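Local coordinates for protein DnaJ homolog subfamily C member 3 (Mus musculus, PDB 3IEG) that acts in the unfolded protein response of the endoplasmic reticulum, binding misfolded proteins, stimulating the ATPase of HSPA8/HSC70 and restraining the GCN2 kinase, at residues K62-K67 with T71-Q76; T45-M50 with L57-K62; E243-G248 with C279-K284; E258-T263 with V272-R277; D129-A134 with A161-K166. All coordinates share one frame; numbering follows the deposited sequence.

Contact 1 (K62-K67 with T71-Q76); sequences KVIALK and TAARLQ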
# COMPACT_ATOMS: atom_id res chain seq x y z
N LYS A 62 -11.51 -0.93 -31.73
CA LYS A 62 -11.95 -0.20 -32.91
C LYS A 62 -11.77 -1.08 -34.16
O LYS A 62 -12.69 -1.21 -34.97
CB LYS A 62 -11.18 1.11 -33.06
CG LYS A 62 -11.58 1.92 -34.29
CD LYS A 62 -12.96 2.53 -34.17
CE LYS A 62 -13.30 3.33 -35.41
NZ LYS A 62 -14.64 3.98 -35.29
N VAL A 63 -10.60 -1.69 -34.30
CA VAL A 63 -10.32 -2.51 -35.46
C VAL A 63 -11.36 -3.61 -35.58
O VAL A 63 -11.90 -3.86 -36.64
CB VAL A 63 -8.92 -3.13 -35.41
CG1 VAL A 63 -8.73 -4.14 -36.55
CG2 VAL A 63 -7.88 -2.04 -35.48
N ILE A 64 -11.64 -4.25 -34.46
CA ILE A 64 -12.57 -5.36 -34.44
C ILE A 64 -13.96 -4.85 -34.83
O ILE A 64 -14.64 -5.48 -35.62
CB ILE A 64 -12.54 -6.05 -33.08
CG1 ILE A 64 -11.17 -6.71 -32.89
CG2 ILE A 64 -13.65 -7.07 -32.95
CD1 ILE A 64 -10.75 -6.83 -31.46
N ALA A 65 -14.35 -3.70 -34.30
CA ALA A 65 -15.64 -3.10 -34.66
C ALA A 65 -15.76 -2.92 -36.18
O ALA A 65 -16.82 -3.18 -36.74
CB ALA A 65 -15.84 -1.78 -33.93
N LEU A 66 -14.68 -2.49 -36.82
CA LEU A 66 -14.65 -2.27 -38.27
C LEU A 66 -14.48 -3.54 -39.09
O LEU A 66 -14.95 -3.62 -40.22
CB LEU A 66 -13.52 -1.31 -38.62
CG LEU A 66 -13.69 0.16 -38.26
CD1 LEU A 66 -12.35 0.86 -38.37
CD2 LEU A 66 -14.72 0.83 -39.15
N LYS A 67 -13.79 -4.52 -38.52
CA LYS A 67 -13.38 -5.68 -39.29
C LYS A 67 -13.39 -6.91 -38.40
O LYS A 67 -12.35 -7.31 -37.89
CB LYS A 67 -11.98 -5.45 -39.86
CG LYS A 67 -11.68 -6.18 -41.16
CD LYS A 67 -12.28 -5.46 -42.37
CE LYS A 67 -12.24 -6.32 -43.63
NZ LYS A 67 -12.99 -7.61 -43.48
N THR A 71 -8.42 -11.41 -37.47
CA THR A 71 -8.06 -12.29 -36.38
C THR A 71 -6.91 -11.80 -35.48
O THR A 71 -6.98 -11.92 -34.26
CB THR A 71 -7.98 -13.77 -36.83
OG1 THR A 71 -6.82 -14.41 -36.27
CG2 THR A 71 -7.99 -13.89 -38.34
N ALA A 72 -5.87 -11.22 -36.07
CA ALA A 72 -4.68 -10.76 -35.31
C ALA A 72 -4.99 -9.74 -34.21
O ALA A 72 -4.43 -9.82 -33.13
CB ALA A 72 -3.62 -10.22 -36.26
N ALA A 73 -5.90 -8.81 -34.49
CA ALA A 73 -6.26 -7.79 -33.53
C ALA A 73 -7.07 -8.35 -32.38
O ALA A 73 -6.91 -7.92 -31.24
CB ALA A 73 -7.03 -6.67 -34.21
N ARG A 74 -7.93 -9.32 -32.68
CA ARG A 74 -8.74 -9.96 -31.66
C ARG A 74 -7.87 -10.83 -30.77
O ARG A 74 -8.05 -10.85 -29.55
CB ARG A 74 -9.89 -10.76 -32.28
CG ARG A 74 -10.79 -11.39 -31.24
CD ARG A 74 -11.99 -12.12 -31.83
NE ARG A 74 -13.17 -11.26 -31.86
CZ ARG A 74 -13.82 -10.98 -32.97
NH1 ARG A 74 -13.42 -11.51 -34.11
NH2 ARG A 74 -14.87 -10.18 -32.95
N LEU A 75 -6.90 -11.52 -31.35
CA LEU A 75 -5.99 -12.30 -30.53
C LEU A 75 -5.30 -11.39 -29.50
O LEU A 75 -5.23 -11.73 -28.32
CB LEU A 75 -4.97 -13.04 -31.38
CG LEU A 75 -3.91 -13.83 -30.59
CD1 LEU A 75 -4.52 -14.93 -29.75
CD2 LEU A 75 -2.85 -14.40 -31.52
N GLN A 76 -4.83 -10.22 -29.95
CA GLN A 76 -4.15 -9.27 -29.07
C GLN A 76 -5.05 -8.77 -27.94
O GLN A 76 -4.63 -8.70 -26.79
CB GLN A 76 -3.55 -8.09 -29.86
CG GLN A 76 -2.37 -8.45 -30.80
CD GLN A 76 -1.30 -9.28 -30.12
OE1 GLN A 76 -0.95 -9.06 -28.97
NE2 GLN A 76 -0.76 -10.24 -30.85
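Ile-64 and Val-63 pack against Ala-73 and Arg-74 in a buried, largely apolar helix-helix contact between TPR 2 and TPR 3. Helix 53-66 ends here and helix 71-84 begins, after a short link. The axes of the two short helical pieces approach to 9.1 Å and run at 140° to each other, roughly antiparallel. The backbones come nearest at Ile-64 and Arg-74, whose CA atoms lie 6.6 Å apart. Ala-73 offers its methyl to Val-63, with CB 3.8 Å from Val-63 CG1. Ile-64 divides its branches: CD1 lies over the backbone of the facing helix, 3.7 Å from Arg-74 CA, while CG2 reaches one face of the guanidinium, 3.3 Å from Arg-74 NH2. The two side chains cross at about a right angle. Arg-74 leaves its helix with CG anti to the backbone N (chi1 -177°) and then bends at chi3 (-95°), which turns the guanidinium back toward Ile-64. NE makes a long, weak ion pair with Asp-93. Tyr-41 of helix 37-50 touches both Val-63 and Ala-72. No hydrogen bond joins the two segments. Arg-74 thus offers Ile-64 CG2 one face of its guanidinium, where no N-H points, while NH1 on its N-H edge donates to Met-68 O in the link, a bond that probably helps to set the orientation of the group.

Contact 2 (T45-M50 with L57-K62); sequences TVFLAM and LPDLTK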
# COMPACT_ATOMS: atom_id res chain seq x y z
N THR A 45 -0.30 -1.72 -32.58
CA THR A 45 0.93 -2.52 -32.46
C THR A 45 2.08 -1.66 -31.92
O THR A 45 2.92 -2.17 -31.20
CB THR A 45 1.34 -3.27 -33.76
OG1 THR A 45 1.61 -2.34 -34.81
CG2 THR A 45 0.24 -4.20 -34.22
N VAL A 46 2.08 -0.37 -32.24
CA VAL A 46 3.06 0.57 -31.65
C VAL A 46 2.88 0.75 -30.14
O VAL A 46 3.82 0.52 -29.38
CB VAL A 46 3.16 1.95 -32.40
CG1 VAL A 46 3.94 2.95 -31.60
CG2 VAL A 46 3.85 1.77 -33.74
N PHE A 47 1.68 1.12 -29.69
CA PHE A 47 1.36 1.10 -28.25
C PHE A 47 1.74 -0.24 -27.60
O PHE A 47 2.27 -0.28 -26.49
CB PHE A 47 -0.12 1.41 -27.98
CG PHE A 47 -0.52 2.86 -28.20
CD1 PHE A 47 -1.65 3.17 -28.96
CD2 PHE A 47 0.22 3.91 -27.66
CE1 PHE A 47 -2.04 4.50 -29.16
CE2 PHE A 47 -0.16 5.25 -27.87
CZ PHE A 47 -1.30 5.54 -28.62
N LEU A 48 1.49 -1.35 -28.30
CA LEU A 48 1.83 -2.66 -27.75
C LEU A 48 3.34 -2.79 -27.55
O LEU A 48 3.79 -3.26 -26.50
CB LEU A 48 1.27 -3.79 -28.62
CG LEU A 48 0.06 -4.59 -28.09
CD1 LEU A 48 -0.61 -3.98 -26.84
CD2 LEU A 48 -0.98 -4.86 -29.19
N ALA A 49 4.11 -2.35 -28.55
CA ALA A 49 5.57 -2.40 -28.49
C ALA A 49 6.15 -1.52 -27.37
O ALA A 49 7.11 -1.90 -26.72
CB ALA A 49 6.16 -2.03 -29.83
N MSE A 50 5.55 -0.35 -27.16
CA MSE A 50 5.85 0.48 -26.00
C MSE A 50 5.39 -0.18 -24.70
O MSE A 50 5.85 0.16 -23.61
CB MSE A 50 5.15 1.83 -26.13
CG MSE A 50 5.60 2.68 -27.32
SE MSE A 50 4.60 4.37 -27.45
CE MSE A 50 5.79 5.34 -28.65
N LEU A 57 -5.77 -0.89 -26.26
CA LEU A 57 -7.11 -1.49 -26.23
C LEU A 57 -8.17 -0.75 -27.06
O LEU A 57 -8.77 -1.34 -27.95
CB LEU A 57 -7.57 -1.76 -24.78
CG LEU A 57 -8.99 -2.31 -24.56
CD1 LEU A 57 -9.17 -3.68 -25.18
CD2 LEU A 57 -9.33 -2.36 -23.07
N PRO A 58 -8.40 0.56 -26.80
CA PRO A 58 -9.41 1.21 -27.65
C PRO A 58 -9.16 1.06 -29.15
O PRO A 58 -10.11 0.92 -29.90
CB PRO A 58 -9.37 2.68 -27.21
CG PRO A 58 -8.12 2.81 -26.36
CD PRO A 58 -7.87 1.48 -25.77
N ASP A 59 -7.90 1.05 -29.58
CA ASP A 59 -7.62 0.86 -31.01
C ASP A 59 -7.87 -0.58 -31.45
O ASP A 59 -8.37 -0.82 -32.55
CB ASP A 59 -6.19 1.29 -31.38
CG ASP A 59 -5.98 2.79 -31.26
OD1 ASP A 59 -6.97 3.54 -31.19
OD2 ASP A 59 -4.81 3.23 -31.24
N LEU A 60 -7.52 -1.54 -30.60
CA LEU A 60 -7.80 -2.93 -30.89
C LEU A 60 -9.29 -3.16 -31.07
O LEU A 60 -9.71 -3.73 -32.07
CB LEU A 60 -7.23 -3.84 -29.82
CG LEU A 60 -5.71 -4.02 -29.91
CD1 LEU A 60 -5.21 -4.75 -28.70
CD2 LEU A 60 -5.31 -4.75 -31.19
N THR A 61 -10.09 -2.68 -30.12
CA THR A 61 -11.53 -2.86 -30.24
C THR A 61 -12.13 -2.04 -31.38
O THR A 61 -13.15 -2.42 -31.96
CB THR A 61 -12.34 -2.65 -28.91
OG1 THR A 61 -13.03 -1.40 -28.94
CG2 THR A 61 -11.47 -2.73 -27.68
N LYS A 62 -11.51 -0.93 -31.73
CA LYS A 62 -11.95 -0.20 -32.91
C LYS A 62 -11.77 -1.08 -34.16
O LYS A 62 -12.69 -1.21 -34.97
CB LYS A 62 -11.18 1.11 -33.06
CG LYS A 62 -11.58 1.92 -34.29
CD LYS A 62 -12.96 2.53 -34.17
CE LYS A 62 -13.30 3.33 -35.41
NZ LYS A 62 -14.64 3.98 -35.29
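The apolar part of this contact is the meeting of Leu-48 and Leu-60 by their branch ends: CD2 of Leu-48 lies 4.3 Å from CD1 of Leu-60. Neither CB points straight across; in each leucine the end of the side chain turns inward and makes the approach. For Leu-60 the chi1 of -75° sets CG anti to the carbonyl carbon, and an extended chi2 of 171° then carries CD1 to Leu-48. Leu-60 also lies on Ala-44 of helix 37-50 and on Gln-76 and Leu-80 of helix 71-84, which places it at the junction of three helices.

The second kind of interaction sets a carboxylate against an aromatic rim. Asp-59 OD2 sits at the edge of the Phe-47 ring, near its plane, 3.7 Å from CE1 and 3.9 Å from CD1 of Phe-47. Ring and carboxylate planes are 35° apart, and the side chains cross at about a right angle. An oxygen in this position faces the slightly positive C-H rim, probably a mildly favourable electrostatic contact. The main partner of the same OD2 is Arg-43 NE, in a salt bridge, so the aromatic edge is a secondary neighbour of an already engaged anion.

No hydrogen bond crosses between the segments. The backbones stay well apart, with the nearest CA atoms, those of Phe-47 and Leu-57, 9.1 Å from each other. Helices 37-50 and 53-66, joined by a tight turn, form the helical hairpin of a tetratricopeptide repeat, here TPR 2, one of the two repeats whose hydrophobic groove binds misfolded proteins.

Contact 3 (E243-G248 with C279-K284); sequences ELIRDG and CHCFSK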
# COMPACT_ATOMS: atom_id res chain seq x y z
N GLU A 243 6.03 18.92 20.20
CA GLU A 243 6.58 20.26 20.21
C GLU A 243 6.79 20.74 21.65
O GLU A 243 7.83 21.31 21.99
CB GLU A 243 5.66 21.18 19.43
CG GLU A 243 6.08 22.61 19.44
CD GLU A 243 5.56 23.36 18.24
OE1 GLU A 243 5.51 24.62 18.31
OE2 GLU A 243 5.20 22.66 17.25
N LEU A 244 5.82 20.48 22.51
CA LEU A 244 5.98 20.82 23.91
C LEU A 244 7.15 20.07 24.56
O LEU A 244 7.92 20.69 25.29
CB LEU A 244 4.66 20.63 24.68
CG LEU A 244 3.53 21.54 24.19
CD1 LEU A 244 2.16 20.99 24.62
CD2 LEU A 244 3.71 23.00 24.61
N ILE A 245 7.32 18.77 24.28
CA ILE A 245 8.43 18.05 24.93
C ILE A 245 9.78 18.56 24.42
O ILE A 245 10.77 18.52 25.14
CB ILE A 245 8.36 16.45 24.96
CG1 ILE A 245 9.31 15.82 23.95
CG2 ILE A 245 6.95 15.84 24.87
CD1 ILE A 245 10.58 15.37 24.58
N ARG A 246 9.81 19.06 23.19
CA ARG A 246 11.02 19.64 22.62
C ARG A 246 11.52 20.88 23.41
O ARG A 246 12.72 21.12 23.54
CB ARG A 246 10.79 19.98 21.15
CG ARG A 246 11.95 20.68 20.45
CD ARG A 246 11.46 21.53 19.29
NE ARG A 246 10.53 22.57 19.73
CZ ARG A 246 9.76 23.28 18.92
NH1 ARG A 246 9.79 23.06 17.62
NH2 ARG A 246 8.94 24.19 19.42
N ASP A 247 10.58 21.66 23.94
CA ASP A 247 10.90 22.88 24.66
C ASP A 247 10.93 22.71 26.17
O ASP A 247 10.92 23.69 26.89
CB ASP A 247 9.90 23.97 24.32
CG ASP A 247 9.92 24.35 22.86
OD1 ASP A 247 10.96 24.14 22.19
OD2 ASP A 247 8.90 24.88 22.39
N GLY A 248 10.94 21.46 26.64
CA GLY A 248 10.98 21.20 28.08
C GLY A 248 9.69 21.49 28.83
O GLY A 248 9.67 21.50 30.06
N CYS A 279 5.29 8.92 30.39
CA CYS A 279 6.39 8.35 31.15
C CYS A 279 7.67 9.17 30.97
O CYS A 279 8.38 9.45 31.93
CB CYS A 279 6.58 6.89 30.74
SG CYS A 279 8.23 6.23 30.95
N HIS A 280 7.93 9.57 29.73
CA HIS A 280 9.06 10.44 29.39
C HIS A 280 8.92 11.81 30.06
O HIS A 280 9.87 12.31 30.63
CB HIS A 280 9.17 10.59 27.87
CG HIS A 280 10.39 11.34 27.42
ND1 HIS A 280 11.67 10.84 27.54
CD2 HIS A 280 10.52 12.56 26.83
CE1 HIS A 280 12.53 11.71 27.06
NE2 HIS A 280 11.87 12.76 26.62
N CYS A 281 7.72 12.39 29.99
CA CYS A 281 7.46 13.70 30.59
C CYS A 281 7.76 13.78 32.08
O CYS A 281 8.53 14.63 32.51
CB CYS A 281 6.04 14.16 30.33
SG CYS A 281 5.88 14.89 28.73
N PHE A 282 7.17 12.88 32.86
CA PHE A 282 7.43 12.85 34.29
C PHE A 282 8.91 12.62 34.62
O PHE A 282 9.47 13.31 35.47
CB PHE A 282 6.51 11.84 34.99
CG PHE A 282 5.10 12.36 35.22
CD1 PHE A 282 4.86 13.42 36.10
CD2 PHE A 282 4.02 11.79 34.56
CE1 PHE A 282 3.55 13.90 36.33
CE2 PHE A 282 2.71 12.26 34.78
CZ PHE A 282 2.47 13.31 35.66
N SER A 283 9.56 11.70 33.92
CA SER A 283 10.99 11.46 34.09
C SER A 283 11.84 12.73 33.93
O SER A 283 12.61 13.09 34.81
CB SER A 283 11.47 10.37 33.13
OG SER A 283 12.83 10.01 33.38
N LYS A 284 11.68 13.40 32.79
CA LYS A 284 12.46 14.59 32.46
C LYS A 284 12.10 15.83 33.29
O LYS A 284 12.91 16.74 33.46
CB LYS A 284 12.34 14.92 30.97
CG LYS A 284 13.05 13.95 30.03
CD LYS A 284 14.58 14.02 30.14
CE LYS A 284 15.25 13.12 29.08
NZ LYS A 284 16.53 12.49 29.54
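His-280 holds CG anti to its backbone N (chi1 -173°) and Cys-281 holds SG anti to its carbonyl carbon (chi1 -82°), settings that bring the ring and the sulfur to two branches of Ile-245. The contact joins helix 222-246, ending in TPR 7, to the 279-284 end of helix 268-284, which lies in TPR 8, an example of packing between successive repeats in a TPR superhelix. The backbones are nearest at Ile-245 and Cys-281, with CA atoms 7.2 Å apart. Ile-245 CD1 lies at the edge of the imidazole, near its plane and 3.6 Å from His-280 NE2; the two side chains cross at about a right angle. The CG2 branch meets Cys-281 SG at 4.1 Å. No hydrogen bond spans the segments. The histidine ND1 is hydrogen-bonded to Asp-311 of helix 306-318, and Lys-284 CG lies 3.7 Å above one face of the His-280 ring, offset toward its rim. Helix 222-246 closes in a Schellman motif with Gly-248, at positive phi, as the C-prime residue. Beside it, Arg-246 grips the Asp-247 carboxylate side-on, and its NH2 reaches Asp-247 OD2 at 3.0 Å on the syn side, tilted out of the carboxylate plane, with a nearly straight N-H...O angle of 174°.

Contact 4 (E258-T263 with V272-R277); sequences ESVMKT and VRSKER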
# COMPACT_ATOMS: atom_id res chain seq x y z
N GLU A 258 -2.79 13.67 27.41
CA GLU A 258 -4.01 13.31 28.12
C GLU A 258 -5.18 13.45 27.16
O GLU A 258 -6.02 12.56 27.06
CB GLU A 258 -4.21 14.19 29.35
CG GLU A 258 -4.62 13.44 30.61
CD GLU A 258 -3.44 12.83 31.37
OE1 GLU A 258 -3.05 13.37 32.44
OE2 GLU A 258 -2.88 11.82 30.89
N SER A 259 -5.23 14.57 26.45
CA SER A 259 -6.33 14.79 25.53
C SER A 259 -6.20 13.95 24.25
O SER A 259 -7.20 13.61 23.63
CB SER A 259 -6.48 16.27 25.22
OG SER A 259 -5.28 16.77 24.67
N VAL A 260 -4.97 13.58 23.89
CA VAL A 260 -4.75 12.62 22.80
C VAL A 260 -5.47 11.29 23.06
O VAL A 260 -6.13 10.77 22.17
CB VAL A 260 -3.24 12.41 22.50
CG1 VAL A 260 -3.01 11.22 21.58
CG2 VAL A 260 -2.65 13.67 21.89
N MSE A 261 -5.37 10.77 24.28
CA MSE A 261 -6.11 9.57 24.68
C MSE A 261 -7.61 9.79 24.81
O MSE A 261 -8.40 8.88 24.60
CB MSE A 261 -5.57 9.01 25.98
CG MSE A 261 -4.22 8.38 25.83
SE MSE A 261 -3.36 8.11 27.56
CE MSE A 261 -4.74 7.02 28.46
N LYS A 262 -8.01 11.00 25.19
CA LYS A 262 -9.41 11.36 25.24
C LYS A 262 -9.98 11.22 23.82
O LYS A 262 -10.94 10.48 23.60
CB LYS A 262 -9.59 12.79 25.75
CG LYS A 262 -10.59 12.94 26.89
CD LYS A 262 -9.91 12.74 28.26
CE LYS A 262 -10.73 13.31 29.41
NZ LYS A 262 -11.98 12.52 29.66
N THR A 263 -9.36 11.92 22.86
CA THR A 263 -9.90 11.98 21.50
C THR A 263 -9.75 10.69 20.66
O THR A 263 -10.39 10.56 19.62
CB THR A 263 -9.54 13.33 20.75
OG1 THR A 263 -8.82 13.07 19.54
CG2 THR A 263 -8.71 14.21 21.61
N VAL A 272 -1.20 3.51 24.53
CA VAL A 272 0.12 2.94 24.84
C VAL A 272 1.26 3.90 24.48
O VAL A 272 2.18 4.11 25.28
CB VAL A 272 0.37 1.57 24.13
CG1 VAL A 272 1.69 0.98 24.58
CG2 VAL A 272 -0.76 0.59 24.42
N ARG A 273 1.19 4.47 23.29
CA ARG A 273 2.21 5.39 22.81
C ARG A 273 2.16 6.69 23.61
O ARG A 273 3.21 7.24 23.93
CB ARG A 273 2.03 5.66 21.32
CG ARG A 273 3.32 5.73 20.53
CD ARG A 273 3.85 4.35 20.16
NE ARG A 273 4.62 3.79 21.26
CZ ARG A 273 4.58 2.53 21.67
NH1 ARG A 273 3.79 1.65 21.08
NH2 ARG A 273 5.32 2.16 22.69
N SER A 274 0.95 7.15 23.93
CA SER A 274 0.78 8.35 24.76
C SER A 274 1.32 8.15 26.17
O SER A 274 1.99 9.03 26.70
CB SER A 274 -0.68 8.78 24.81
OG SER A 274 -1.09 9.27 23.54
N LYS A 275 1.03 6.99 26.76
CA LYS A 275 1.55 6.67 28.08
C LYS A 275 3.07 6.66 28.08
O LYS A 275 3.69 7.20 28.99
CB LYS A 275 1.00 5.33 28.57
CG LYS A 275 -0.31 5.44 29.36
CD LYS A 275 -0.70 4.08 29.94
CE LYS A 275 -2.11 4.08 30.54
NZ LYS A 275 -2.38 2.81 31.28
N GLU A 276 3.67 6.07 27.04
CA GLU A 276 5.12 6.07 26.91
C GLU A 276 5.71 7.49 26.97
O GLU A 276 6.66 7.75 27.69
CB GLU A 276 5.56 5.35 25.64
CG GLU A 276 7.08 5.20 25.56
CD GLU A 276 7.60 4.96 24.15
OE1 GLU A 276 7.15 3.98 23.52
OE2 GLU A 276 8.50 5.71 23.70
N ARG A 277 5.13 8.40 26.19
CA ARG A 277 5.59 9.79 26.17
C ARG A 277 5.30 10.50 27.50
O ARG A 277 6.09 11.35 27.94
CB ARG A 277 4.99 10.57 24.97
CG ARG A 277 5.37 10.04 23.58
CD ARG A 277 6.88 9.90 23.39
NE ARG A 277 7.54 11.16 23.01
CZ ARG A 277 8.81 11.46 23.28
NH1 ARG A 277 9.57 10.62 23.96
NH2 ARG A 277 9.32 12.61 22.88
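Met-261, a selenomethionine in this model, lays its chain over the small side chain of Ser-274: CG is 3.7 Å and SE 3.9 Å from Ser-274 CB. A chi1 of -71°, with CG anti to the carbonyl carbon, is what brings CG over that serine CB. The selenium also rests beside the aliphatic part of Lys-275, 4.4 Å from its CG, whereas the ammonium of that lysine is bound in a salt bridge to Glu-297 of helix 288-301. Toward the hydroxyl, Val-260 places CG1, the branch anti to its backbone N, 3.4 Å from Ser-274 OG. This is packing and not a bond; the buried hydroxyl is satisfied within its own helix by Tyr-270 O. The contact pairs helix 250-263 of TPR 7 with helix 268-284, which runs on into TPR 8, the step from one tetratricopeptide repeat to the next. The short helical axes lie 9.4 Å apart and almost exactly antiparallel, at 173°. The backbones are nearest at Met-261 and Ser-274, with CA atoms 7.0 Å apart, consistent with the small Ser-274 side chain. Val-260 also touches Leu-234 and Leu-237 of helix 222-246.

Contact 5 (D129-A134 with A161-K166); sequences DAFDGA and AECFIK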
# COMPACT_ATOMS: atom_id res chain seq x y z
N ASP A 129 -15.34 -18.61 -3.52
CA ASP A 129 -15.99 -19.58 -2.65
C ASP A 129 -15.36 -19.61 -1.27
O ASP A 129 -16.07 -19.60 -0.28
CB ASP A 129 -16.01 -20.99 -3.27
CG ASP A 129 -16.50 -22.06 -2.29
OD1 ASP A 129 -17.72 -22.33 -2.28
OD2 ASP A 129 -15.67 -22.60 -1.51
N ALA A 130 -14.03 -19.65 -1.22
CA ALA A 130 -13.31 -19.71 0.06
C ALA A 130 -13.55 -18.44 0.87
O ALA A 130 -13.72 -18.50 2.09
CB ALA A 130 -11.83 -19.95 -0.16
N PHE A 131 -13.57 -17.30 0.19
CA PHE A 131 -13.86 -16.02 0.82
C PHE A 131 -15.28 -15.97 1.40
O PHE A 131 -15.46 -15.60 2.56
CB PHE A 131 -13.60 -14.86 -0.16
CG PHE A 131 -13.69 -13.51 0.47
CD1 PHE A 131 -12.57 -12.94 1.07
CD2 PHE A 131 -14.89 -12.80 0.48
CE1 PHE A 131 -12.64 -11.68 1.67
CE2 PHE A 131 -14.99 -11.55 1.08
CZ PHE A 131 -13.86 -10.99 1.68
N ASP A 132 -16.29 -16.33 0.61
CA ASP A 132 -17.65 -16.37 1.12
C ASP A 132 -17.79 -17.30 2.32
O ASP A 132 -18.65 -17.09 3.17
CB ASP A 132 -18.64 -16.81 0.03
CG ASP A 132 -18.95 -15.70 -0.97
OD1 ASP A 132 -18.82 -14.50 -0.61
OD2 ASP A 132 -19.31 -16.02 -2.13
N GLY A 133 -16.94 -18.32 2.38
CA GLY A 133 -16.95 -19.26 3.49
C GLY A 133 -16.02 -18.82 4.60
O GLY A 133 -15.68 -19.62 5.48
N ALA A 134 -15.61 -17.55 4.56
CA ALA A 134 -14.71 -16.95 5.54
C ALA A 134 -13.46 -17.78 5.80
O ALA A 134 -12.93 -17.80 6.91
CB ALA A 134 -15.44 -16.61 6.83
N ALA A 161 -6.58 -8.20 -0.44
CA ALA A 161 -6.34 -7.25 0.62
C ALA A 161 -7.33 -7.45 1.78
O ALA A 161 -6.92 -7.49 2.94
CB ALA A 161 -6.40 -5.82 0.09
N GLU A 162 -8.61 -7.63 1.45
CA GLU A 162 -9.62 -7.96 2.43
C GLU A 162 -9.18 -9.17 3.23
O GLU A 162 -9.35 -9.22 4.45
CB GLU A 162 -10.95 -8.30 1.76
CG GLU A 162 -11.97 -7.19 1.65
CD GLU A 162 -12.03 -6.29 2.87
OE1 GLU A 162 -12.53 -6.71 3.95
OE2 GLU A 162 -11.58 -5.14 2.74
N CYS A 163 -8.61 -10.17 2.55
CA CYS A 163 -8.18 -11.37 3.26
C CYS A 163 -7.14 -11.01 4.28
O CYS A 163 -7.18 -11.46 5.42
CB CYS A 163 -7.62 -12.41 2.30
SG CYS A 163 -8.87 -13.19 1.32
N PHE A 164 -6.21 -10.16 3.86
CA PHE A 164 -5.10 -9.79 4.70
C PHE A 164 -5.57 -9.00 5.91
O PHE A 164 -5.07 -9.25 7.01
CB PHE A 164 -4.03 -9.04 3.91
CG PHE A 164 -3.14 -9.93 3.09
CD1 PHE A 164 -2.78 -9.57 1.79
CD2 PHE A 164 -2.64 -11.13 3.61
CE1 PHE A 164 -1.95 -10.40 1.02
CE2 PHE A 164 -1.82 -11.96 2.86
CZ PHE A 164 -1.48 -11.59 1.56
N ILE A 165 -6.52 -8.08 5.73
CA ILE A 165 -7.00 -7.35 6.90
C ILE A 165 -7.68 -8.32 7.89
O ILE A 165 -7.40 -8.26 9.08
CB ILE A 165 -7.84 -6.04 6.63
CG1 ILE A 165 -9.29 -6.18 7.08
CG2 ILE A 165 -7.73 -5.51 5.19
CD1 ILE A 165 -10.25 -6.67 5.98
N LYS A 166 -8.51 -9.22 7.39
CA LYS A 166 -9.17 -10.23 8.22
C LYS A 166 -8.16 -11.13 8.91
O LYS A 166 -8.39 -11.60 10.02
CB LYS A 166 -10.11 -11.10 7.38
CG LYS A 166 -11.35 -10.41 6.89
CD LYS A 166 -12.39 -10.28 7.99
CE LYS A 166 -13.73 -9.97 7.38
NZ LYS A 166 -14.77 -9.87 8.40
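Phe-131 packs against Cys-163 and Glu-162 in this contact between TPR 4 and TPR 5, where the end of the long helix 104-132 meets helix 154-166 of the next tetratricopeptide repeat. The first interaction is sulfur-aromatic. Cys-163 SG sits beside the edge of the Phe-131 ring, 5.0 Å from its centroid and 83° off the ring normal, so the S atom faces the C-H rim rather than the pi cloud. Its nearest ring atom is Phe-131 CD1, at 3.7 Å from Cys-163 SG. The approach depends on Phe-131, whose CG is anti to the backbone N (chi1 -172°); this swings the ring across to the other helix although the CB itself does not point there.

Aliphatic packing comes from Glu-162, whose CB comes obliquely to the ring, 3.8 Å from Phe-131 CE1 and 4.0 Å from its CZ. The carboxylate, past a bend at chi2, takes no part in these touches; it makes a long, weak ion pair with Lys-193. Tyr-136 of helix 136-149 adds a further ring to Phe-131, their planes at about 70°.

Backbone bonding finishes the helix end: helix 104-132 closes in a Schellman motif whose C-prime residue is Ala-134, at positive phi, with Ala-134 N bonded to Phe-131 O at 2.8 Å.

How the contacts relate
From the N terminus, contact 2 comes first, closing the short hairpin within TPR 2. Contact 1 follows in series, linking TPR 2 to TPR 3; the two share Lys-62 and helix 53-66, and they touch where Leu-60 meets Ala-73 and Gln-76. Contact 5 closes a loop of 26 intervening residues between TPR 4 and TPR 5, its centre about 33 Å from that of contact 4, the nearest of the others. Further on, contact 3 closes a wider loop joining TPR 7 to TPR 8, and contact 4 lies wholly within that loop. Both use helix 268-284, and Ile-245 touches Arg-277 between them. Contacts 1 and 3, with centres 69 Å apart, lie on opposite sides of the chain's centre.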